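Local coordinates for methyltransferase domain-containing protein (Deinococcus radiodurans, PDB 3M33) that is of unknown function but may be a methyltransferase, at residues Y21-A26 / E208-V213; R44-Q49 / F112-S117. All coordinates share one frame; numbering follows the deposited sequence.

Contact 1: residues Y21-A26 / E208-V213; sequences YRHPWA and EERHLV. With SO4 (sulfate ion), chain I.
H23 and E208 meet ring edge to carboxylate in a His-carboxylate hydrogen bond. ND1 of H23 donates to OE2 of E208 over 3.0 Å, nearly straight at 160°; the oxygen lies close to the ring plane and receives the bond on its syn lone pair, though ring and carboxylate planes are 35° apart. The tight part is the cluster of H23, E208 and R210, where R210, bent at chi2 (-77°), reaches back along its own strand and brings NH1 and NH2 end-on to the single atom OE1 of E208, each at 3.0 Å, while NH1 also reaches the backbone O of E209. E35 takes NE of R210, and Y206 gives OE2 of E208 a further partner. CH2 of W25 lies over one face of the H23 ring, 3.1 Å above its plane and offset toward the rim. The sulfate side is looser: NH2 of R210 makes a weak, bent bond to O2 of the ion at 3.2 Å, and R27 also binds it. The ion and a glycerol near H23 probably come from the crystallisation liquor, though such molecules often mark pockets. F185 meets the H23 ring steeply, and the loop lies between helix 176-186, which P24 and W25 touch, and the sheet.

Contact 2: residues R44-Q49 / F112-S117; sequences RLLTPQ and FGLIVS
L114 holds CG anti to its backbone N (chi1 178°), whereas L46 turns CG beside its own N and anti to the carbonyl carbon (chi1 -63°); with these settings the two leucines cross at about a right angle and meet through single methyl groups. CD2 of L46 lies 3.8 Å from CD2 of L114, an ordinary van der Waals separation. The other branch of L114 serves a second neighbour, for its CD1 stands 4.3 Å from CD1 of L45, a lighter touch. One strand leucine thus spreads its two methyls between two consecutive residues near the C-terminal end of helix 36-45. Just beyond, the loop is shaped by its own chemistry: OG1 of T47 accepts from the backbone N of Q49 at 3.1 Å, an ST turn, and the backbone N of T47 is hydrogen-bonded to T50. Helix 36-45 adds L42 to the cover over L114, while H137 of strand 136-142 touches both L114 and L45. L46 reaches the other way, to V52 and W73 on strands 51-55 and 72-77. Such helix-on-sheet packing is consistent with the Rossmann-like fold of many methyltransferases. No hydrogen bond or salt bridge crosses between the segments, which implies that dispersion and the partial burial of leucine methyls join them, with shape rather than bond direction setting the fit.

How the contacts relate
The two contacts illustrate how chemistry can follow position in one mixed sheet. Contact 1 lies nearer the centre of the chain and is buried, yet it is polar, with charged groups gathered beside a bound ion; contact 2 lies farther out, is only partly buried, and is wholly apolar across its interface. Their strands, 204-216 and 112-118, are separated in the sheet by strand 136-142, and helix 36-45 reaches both: its end supplies contact 2 near L45, while its F38 touches L212 as well as V116. Along the chain contact 2 is nested within the loop closed by contact 1. They are about 22 Å apart, centre to centre, and do not touch, their nearest atoms being about 7 Å apart.

Contact 1: residues Y21-A26 / E208-V213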
loop_
_atom_site.group_PDB
_atom_site.type_symbol
_atom_site.label_atom_id
_atom_site.label_comp_id
_atom_site.label_asym_id
_atom_site.label_seq_id
_atom_site.Cartn_x
_atom_site.Cartn_y
_atom_site.Cartn_z
ATOM N N TYR A 21 -2.570 -1.450 6.673
ATOM C CA TYR A 21 -1.533 -1.400 5.636
ATOM C C TYR A 21 -0.147 -1.046 6.194
ATOM O O TYR A 21 0.751 -0.641 5.443
ATOM C CB TYR A 21 -1.947 -0.444 4.496
ATOM C CG TYR A 21 -3.252 -0.884 3.859
ATOM C CD1 TYR A 21 -3.280 -1.932 2.944
ATOM C CD2 TYR A 21 -4.465 -0.297 4.225
ATOM C CE1 TYR A 21 -4.474 -2.371 2.385
ATOM C CE2 TYR A 21 -5.667 -0.733 3.668
ATOM C CZ TYR A 21 -5.657 -1.765 2.748
ATOM O OH TYR A 21 -6.827 -2.203 2.197
ATOM N N ARG A 22 0.031 -1.217 7.506
ATOM C CA ARG A 22 1.337 -0.990 8.134
ATOM C C ARG A 22 1.813 -2.212 8.928
ATOM O O ARG A 22 1.047 -3.138 9.190
ATOM C CB ARG A 22 1.296 0.239 9.055
ATOM C CG ARG A 22 0.873 1.540 8.374
ATOM C CD ARG A 22 0.737 2.666 9.408
ATOM N NE ARG A 22 -0.060 3.809 8.948
ATOM C CZ ARG A 22 -1.226 4.170 9.482
ATOM N NH1 ARG A 22 -1.734 3.465 10.496
ATOM N NH2 ARG A 22 -1.887 5.234 9.005
ATOM N N HIS A 23 3.083 -2.209 9.312
ATOM C CA HIS A 23 3.584 -3.180 10.267
ATOM C C HIS A 23 3.153 -2.733 11.671
ATOM O O HIS A 23 3.309 -1.573 12.007
ATOM C CB HIS A 23 5.105 -3.285 10.155
ATOM C CG HIS A 23 5.578 -3.878 8.861
ATOM N ND1 HIS A 23 6.848 -3.669 8.362
ATOM C CD2 HIS A 23 4.954 -4.691 7.973
ATOM C CE1 HIS A 23 6.990 -4.335 7.229
ATOM N NE2 HIS A 23 5.852 -4.958 6.966
ATOM N N PRO A 24 2.586 -3.654 12.476
ATOM C CA PRO A 24 1.920 -3.392 13.770
ATOM C C PRO A 24 2.856 -3.175 14.959
ATOM O O PRO A 24 2.421 -2.677 15.994
ATOM C CB PRO A 24 1.118 -4.684 14.037
ATOM C CG PRO A 24 1.193 -5.485 12.797
ATOM C CD PRO A 24 2.401 -5.040 12.026
ATOM N N TRP A 25 4.113 -3.573 14.823
ATOM C CA TRP A 25 5.055 -3.490 15.927
ATOM C C TRP A 25 5.774 -2.135 15.957
ATOM O O TRP A 25 5.841 -1.442 14.949
ATOM C CB TRP A 25 6.060 -4.638 15.830
ATOM C CG TRP A 25 6.927 -4.624 14.581
ATOM C CD1 TRP A 25 8.153 -4.052 14.453
ATOM C CD2 TRP A 25 6.635 -5.233 13.306
ATOM N NE1 TRP A 25 8.649 -4.257 13.182
ATOM C CE2 TRP A 25 7.731 -4.972 12.456
ATOM C CE3 TRP A 25 5.553 -5.970 12.805
ATOM C CZ2 TRP A 25 7.783 -5.427 11.132
ATOM C CZ3 TRP A 25 5.600 -6.418 11.488
ATOM C CH2 TRP A 25 6.709 -6.144 10.666
ATOM N N ALA A 26 6.272 -1.752 17.126
ATOM C CA ALA A 26 7.101 -0.567 17.258
ATOM C C ALA A 26 8.447 -0.822 16.584
ATOM O O ALA A 26 9.010 -1.911 16.713
ATOM C CB ALA A 26 7.297 -0.230 18.716
ATOM N N GLU A 208 13.588 -3.450 6.895
ATOM C CA GLU A 208 12.304 -3.085 6.322
ATOM C C GLU A 208 12.525 -3.043 4.816
ATOM O O GLU A 208 13.368 -2.295 4.334
ATOM C CB GLU A 208 11.865 -1.705 6.839
ATOM C CG GLU A 208 11.290 -1.711 8.258
ATOM C CD GLU A 208 9.850 -2.216 8.302
ATOM O OE1 GLU A 208 9.225 -2.336 7.216
ATOM O OE2 GLU A 208 9.340 -2.478 9.417
ATOM N N GLU A 209 11.774 -3.828 4.061
ATOM C CA GLU A 209 12.022 -3.905 2.629
ATOM C C GLU A 209 10.775 -3.604 1.806
ATOM O O GLU A 209 9.667 -3.911 2.216
ATOM C CB GLU A 209 12.618 -5.278 2.273
ATOM C CG GLU A 209 13.751 -5.654 3.205
ATOM C CD GLU A 209 14.585 -6.835 2.720
ATOM O OE1 GLU A 209 14.011 -7.881 2.371
ATOM O OE2 GLU A 209 15.822 -6.700 2.687
ATOM N N ARG A 210 10.960 -2.992 0.640
ATOM C CA ARG A 210 9.833 -2.630 -0.209
ATOM C C ARG A 210 10.143 -2.909 -1.674
ATOM O O ARG A 210 11.294 -2.864 -2.087
ATOM C CB ARG A 210 9.478 -1.151 -0.042
ATOM C CG ARG A 210 9.185 -0.727 1.391
ATOM C CD ARG A 210 7.777 -1.153 1.874
ATOM N NE ARG A 210 7.507 -0.563 3.186
ATOM C CZ ARG A 210 7.939 -1.082 4.330
ATOM N NH1 ARG A 210 8.648 -2.207 4.304
ATOM N NH2 ARG A 210 7.688 -0.477 5.492
ATOM N N HIS A 211 9.101 -3.188 -2.450
ATOM C CA HIS A 211 9.233 -3.423 -3.883
ATOM C C HIS A 211 8.363 -2.405 -4.609
ATOM O O HIS A 211 7.143 -2.511 -4.578
ATOM C CB HIS A 211 8.726 -4.834 -4.207
ATOM C CG HIS A 211 8.876 -5.230 -5.642
ATOM N ND1 HIS A 211 8.263 -6.353 -6.166
ATOM C CD2 HIS A 211 9.583 -4.681 -6.658
ATOM C CE1 HIS A 211 8.582 -6.470 -7.442
ATOM N NE2 HIS A 211 9.372 -5.465 -7.770
ATOM N N LEU A 212 8.977 -1.425 -5.266
ATOM C CA LEU A 212 8.217 -0.402 -5.987
ATOM C C LEU A 212 8.126 -0.743 -7.455
ATOM O O LEU A 212 9.126 -1.128 -8.062
ATOM C CB LEU A 212 8.886 0.969 -5.869
ATOM C CG LEU A 212 8.850 1.788 -4.591
ATOM C CD1 LEU A 212 9.535 1.060 -3.449
ATOM C CD2 LEU A 212 9.522 3.137 -4.840
ATOM N N VAL A 213 6.941 -0.569 -8.036
ATOM C CA VAL A 213 6.737 -0.880 -9.440
ATOM C C VAL A 213 5.890 0.208 -10.086
ATOM O O VAL A 213 4.801 0.523 -9.610
ATOM C CB VAL A 213 6.033 -2.266 -9.628
ATOM C CG1 VAL A 213 5.688 -2.516 -11.079
ATOM C CG2 VAL A 213 6.904 -3.391 -9.105
HETATM S S SO4 I . 8.247 1.425 8.503
HETATM O O1 SO4 I . 7.440 2.515 7.952
HETATM O O2 SO4 I . 7.464 0.196 8.606
HETATM O O3 SO4 I . 9.396 1.199 7.634
HETATM O O4 SO4 I . 8.698 1.789 9.842
#

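Contact 2: residues R44-Q49 / F112-S117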
loop_
_atom_site.group_PDB
_atom_site.type_symbol
_atom_site.label_atom_id
_atom_site.label_comp_id
_atom_site.label_asym_id
_atom_site.label_seq_id
_atom_site.Cartn_x
_atom_site.Cartn_y
_atom_site.Cartn_z
ATOM N N ARG A 44 5.011 13.021 -8.650
ATOM C CA ARG A 44 5.362 13.416 -10.020
ATOM C C ARG A 44 4.261 13.063 -11.014
ATOM O O ARG A 44 4.098 13.731 -12.027
ATOM C CB ARG A 44 6.678 12.755 -10.479
ATOM C CG ARG A 44 7.938 13.200 -9.747
ATOM C CD ARG A 44 9.161 12.432 -10.282
ATOM N NE ARG A 44 9.630 12.963 -11.566
ATOM C CZ ARG A 44 9.353 12.441 -12.761
ATOM N NH1 ARG A 44 8.616 11.338 -12.870
ATOM N NH2 ARG A 44 9.826 13.022 -13.856
ATOM N N LEU A 45 3.514 11.999 -10.733
ATOM C CA LEU A 45 2.469 11.522 -11.646
ATOM C C LEU A 45 1.116 12.254 -11.557
ATOM O O LEU A 45 0.226 12.009 -12.370
ATOM C CB LEU A 45 2.226 10.035 -11.410
ATOM C CG LEU A 45 3.349 9.105 -11.890
ATOM C CD1 LEU A 45 3.341 7.834 -11.053
ATOM C CD2 LEU A 45 3.193 8.791 -13.379
ATOM N N LEU A 46 0.943 13.129 -10.575
ATOM C CA LEU A 46 -0.369 13.752 -10.364
ATOM C C LEU A 46 -0.452 15.139 -11.004
ATOM O O LEU A 46 0.398 15.987 -10.758
ATOM C CB LEU A 46 -0.680 13.860 -8.864
ATOM C CG LEU A 46 -0.800 12.510 -8.139
ATOM C CD1 LEU A 46 -0.916 12.691 -6.652
ATOM C CD2 LEU A 46 -1.995 11.762 -8.679
ATOM N N THR A 47 -1.482 15.364 -11.813
ATOM C CA THR A 47 -1.745 16.690 -12.366
ATOM C C THR A 47 -3.223 17.001 -12.179
ATOM O O THR A 47 -4.007 16.090 -11.921
ATOM C CB THR A 47 -1.428 16.749 -13.873
ATOM O OG1 THR A 47 -2.495 16.133 -14.612
ATOM C CG2 THR A 47 -0.111 16.048 -14.166
ATOM N N PRO A 48 -3.616 18.281 -12.324
ATOM C CA PRO A 48 -5.031 18.648 -12.157
ATOM C C PRO A 48 -5.923 18.038 -13.236
ATOM O O PRO A 48 -7.128 18.237 -13.189
ATOM C CB PRO A 48 -5.027 20.180 -12.285
ATOM C CG PRO A 48 -3.605 20.597 -12.104
ATOM C CD PRO A 48 -2.775 19.459 -12.617
ATOM N N GLN A 49 -5.347 17.316 -14.195
ATOM C CA GLN A 49 -6.146 16.575 -15.167
ATOM C C GLN A 49 -6.212 15.069 -14.865
ATOM O O GLN A 49 -6.944 14.345 -15.516
ATOM C CB GLN A 49 -5.595 16.784 -16.586
ATOM C CG GLN A 49 -5.719 18.230 -17.131
ATOM C CD GLN A 49 -4.748 19.236 -16.487
ATOM O OE1 GLN A 49 -3.595 18.911 -16.184
ATOM N NE2 GLN A 49 -5.217 20.472 -16.300
ATOM N N PHE A 112 -9.266 5.469 -16.020
ATOM C CA PHE A 112 -8.399 6.245 -15.143
ATOM C C PHE A 112 -7.008 6.413 -15.760
ATOM O O PHE A 112 -6.537 5.538 -16.490
ATOM C CB PHE A 112 -8.278 5.544 -13.785
ATOM C CG PHE A 112 -9.579 5.432 -13.045
ATOM C CD1 PHE A 112 -10.055 6.502 -12.286
ATOM C CD2 PHE A 112 -10.319 4.259 -13.094
ATOM C CE1 PHE A 112 -11.260 6.406 -11.600
ATOM C CE2 PHE A 112 -11.525 4.145 -12.398
ATOM C CZ PHE A 112 -12.004 5.219 -11.655
ATOM N N GLY A 113 -6.352 7.533 -15.469
ATOM C CA GLY A 113 -4.988 7.745 -15.926
ATOM C C GLY A 113 -3.956 7.188 -14.954
ATOM O O GLY A 113 -2.793 6.977 -15.304
ATOM N N LEU A 114 -4.376 6.952 -13.719
ATOM C CA LEU A 114 -3.484 6.361 -12.721
ATOM C C LEU A 114 -4.238 5.364 -11.839
ATOM O O LEU A 114 -5.318 5.669 -11.324
ATOM C CB LEU A 114 -2.833 7.455 -11.857
ATOM C CG LEU A 114 -1.906 7.005 -10.727
ATOM C CD1 LEU A 114 -0.654 6.363 -11.310
ATOM C CD2 LEU A 114 -1.528 8.199 -9.844
ATOM N N ILE A 115 -3.666 4.175 -11.671
ATOM C CA ILE A 115 -4.190 3.214 -10.719
ATOM C C ILE A 115 -3.088 3.005 -9.710
ATOM O O ILE A 115 -1.976 2.644 -10.061
ATOM C CB ILE A 115 -4.575 1.877 -11.380
ATOM C CG1 ILE A 115 -5.746 2.066 -12.353
ATOM C CG2 ILE A 115 -4.943 0.856 -10.337
ATOM C CD1 ILE A 115 -5.341 2.706 -13.664
ATOM N N VAL A 116 -3.378 3.260 -8.446
ATOM C CA VAL A 116 -2.331 3.245 -7.452
ATOM C C VAL A 116 -2.678 2.315 -6.286
ATOM O O VAL A 116 -3.853 2.146 -5.929
ATOM C CB VAL A 116 -2.041 4.667 -6.954
ATOM C CG1 VAL A 116 -3.240 5.227 -6.245
ATOM C CG2 VAL A 116 -0.852 4.659 -6.021
ATOM N N SER A 117 -1.662 1.681 -5.706
ATOM C CA SER A 117 -1.894 0.817 -4.553
ATOM C C SER A 117 -0.699 0.814 -3.625
ATOM O O SER A 117 0.380 0.349 -4.005
ATOM C CB SER A 117 -2.177 -0.613 -5.017
ATOM O OG SER A 117 -2.283 -1.487 -3.913
#